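Local structure of Xcc_ctr_pt (Xanthomonas campestris pv. campestris, 6NJW) at residues F38-I44 / I210-E215. The protein is the C-terminal, Toprim-containing part of a Class 2 OLD family nuclease, which probably cleaves nucleic acid by a two-metal mechanism. Numbering follows the deposited sequence.
Sequences FAEVLNI and IRSALE
I210 opens the contact with its CG2 methyl, which lies 4.2 Å from CB of F38, while its CD1 comes up obliquely to the phenyl ring; the F38 side chain also touches V201, C206, P207 and L138. One residue on, R211 reaches across L42. With CG anti to the backbone N (chi1 180°) and the chain bent at chi3, the arginine passes obliquely over the leucine: its CG lies 4.0 Å from CD2 of L42, and its NH1 comes within 3.8 Å of CG of the same residue. CD2 of L42 sits over one face of the guanidinium, offset toward the rim, and a long, weak ion pair joins NH2 to E203.

A turn later, L214 buries the most surface of any residue here. Its CD1 drives toward the backbone of A39, 3.7 Å from CA, and touches CD2 of L42 at 3.9 Å, the two leucines crossing at about a right angle. CB of L214 meets CD1 of I44 at 4.0 Å. E215 adds a marginal touch on that same methyl.

Helix 29-41 closes in a Schellman motif, with N43 at positive phi between L42 and I44, and I44 N bonded back to A39 O at 2.9 Å; the turn probably helps bring L42 and I44 to the same leucine. The side chain of I210 lies about 6 Å from the bound magnesium ion. Within this Toprim fold, the last turn of helix 29-41 and the Schellman turn after it pack, largely through apolar side chains, on helix 208-226, whose A213 faces strands 77-82 and 127-130 of the parallel sheet.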
# COMPACT_ATOMS: atom_id res chain seq x y z
N PHE A 38 3.65 0.78 9.31
CA PHE A 38 4.98 1.12 8.82
C PHE A 38 5.29 2.60 9.05
O PHE A 38 6.44 2.95 9.33
CB PHE A 38 5.14 0.78 7.35
CG PHE A 38 5.51 -0.67 7.10
CD1 PHE A 38 6.70 -1.19 7.61
CD2 PHE A 38 4.68 -1.50 6.36
CE1 PHE A 38 7.05 -2.53 7.39
CE2 PHE A 38 5.02 -2.84 6.14
CZ PHE A 38 6.21 -3.35 6.65
N ALA A 39 4.28 3.46 8.92
CA ALA A 39 4.49 4.89 9.17
C ALA A 39 5.04 5.12 10.57
O ALA A 39 6.00 5.89 10.75
CB ALA A 39 3.18 5.66 8.97
N GLU A 40 4.47 4.46 11.58
CA GLU A 40 4.91 4.69 12.96
C GLU A 40 6.37 4.29 13.16
O GLU A 40 7.14 5.03 13.78
CB GLU A 40 4.02 3.96 13.95
CG GLU A 40 2.66 4.63 14.18
CD GLU A 40 2.77 6.13 14.48
OE1 GLU A 40 3.58 6.50 15.36
OE2 GLU A 40 2.05 6.93 13.84
N VAL A 41 6.77 3.12 12.64
CA VAL A 41 8.17 2.71 12.80
C VAL A 41 9.10 3.50 11.88
O VAL A 41 10.31 3.48 12.10
CB VAL A 41 8.37 1.20 12.58
CG1 VAL A 41 7.73 0.42 13.71
CG2 VAL A 41 7.80 0.75 11.21
N LEU A 42 8.58 4.19 10.86
CA LEU A 42 9.41 5.16 10.14
C LEU A 42 9.39 6.55 10.79
O LEU A 42 10.01 7.48 10.25
CB LEU A 42 8.96 5.30 8.66
CG LEU A 42 9.67 4.46 7.59
CD1 LEU A 42 9.93 3.07 8.09
CD2 LEU A 42 8.85 4.40 6.29
N ASN A 43 8.70 6.69 11.93
CA ASN A 43 8.62 7.95 12.67
C ASN A 43 7.92 9.04 11.86
O ASN A 43 8.25 10.23 11.99
CB ASN A 43 10.00 8.40 13.15
CG ASN A 43 10.59 7.45 14.17
OD1 ASN A 43 9.88 6.96 15.04
ND2 ASN A 43 11.87 7.18 14.05
N ILE A 44 6.97 8.64 11.03
CA ILE A 44 6.15 9.54 10.23
C ILE A 44 4.76 9.45 10.85
O ILE A 44 4.06 8.45 10.66
CB ILE A 44 6.19 9.15 8.75
CG1 ILE A 44 7.62 9.26 8.23
CG2 ILE A 44 5.21 10.00 7.90
CD1 ILE A 44 7.81 8.82 6.79
N ILE A 210 6.08 1.54 -0.25
CA ILE A 210 5.39 2.14 0.89
C ILE A 210 6.24 3.25 1.51
O ILE A 210 5.74 4.33 1.84
CB ILE A 210 5.03 1.05 1.92
CG1 ILE A 210 3.92 0.13 1.36
CG2 ILE A 210 4.61 1.65 3.25
CD1 ILE A 210 3.49 -0.96 2.33
N ARG A 211 7.54 3.00 1.69
CA ARG A 211 8.42 4.07 2.18
C ARG A 211 8.39 5.28 1.25
O ARG A 211 8.34 6.43 1.71
CB ARG A 211 9.85 3.55 2.33
CG ARG A 211 10.82 4.64 2.84
CD ARG A 211 12.28 4.15 2.88
NE ARG A 211 12.40 2.91 3.63
CZ ARG A 211 12.68 2.86 4.93
NH1 ARG A 211 12.85 3.99 5.59
NH2 ARG A 211 12.78 1.69 5.56
N SER A 212 8.41 5.04 -0.06
CA SER A 212 8.37 6.13 -1.02
C SER A 212 7.10 6.95 -0.88
O SER A 212 7.15 8.19 -0.90
CB SER A 212 8.47 5.56 -2.44
OG SER A 212 9.81 5.19 -2.74
N ALA A 213 5.95 6.29 -0.74
CA ALA A 213 4.71 7.03 -0.65
C ALA A 213 4.62 7.79 0.66
O ALA A 213 4.15 8.93 0.68
CB ALA A 213 3.50 6.10 -0.79
N LEU A 214 5.04 7.16 1.76
CA LEU A 214 5.00 7.84 3.05
C LEU A 214 5.89 9.08 3.05
O LEU A 214 5.49 10.14 3.55
CB LEU A 214 5.43 6.88 4.16
CG LEU A 214 4.42 5.78 4.45
CD1 LEU A 214 5.02 4.79 5.48
CD2 LEU A 214 3.10 6.37 4.98
N GLU A 215 7.10 8.97 2.51
CA GLU A 215 8.02 10.11 2.45
C GLU A 215 7.50 11.20 1.50
O GLU A 215 7.66 12.39 1.77
CB GLU A 215 9.40 9.63 2.02
CG GLU A 215 10.04 8.66 3.04
CD GLU A 215 11.45 8.19 2.65
OE1 GLU A 215 11.75 8.15 1.44
OE2 GLU A 215 12.23 7.84 3.55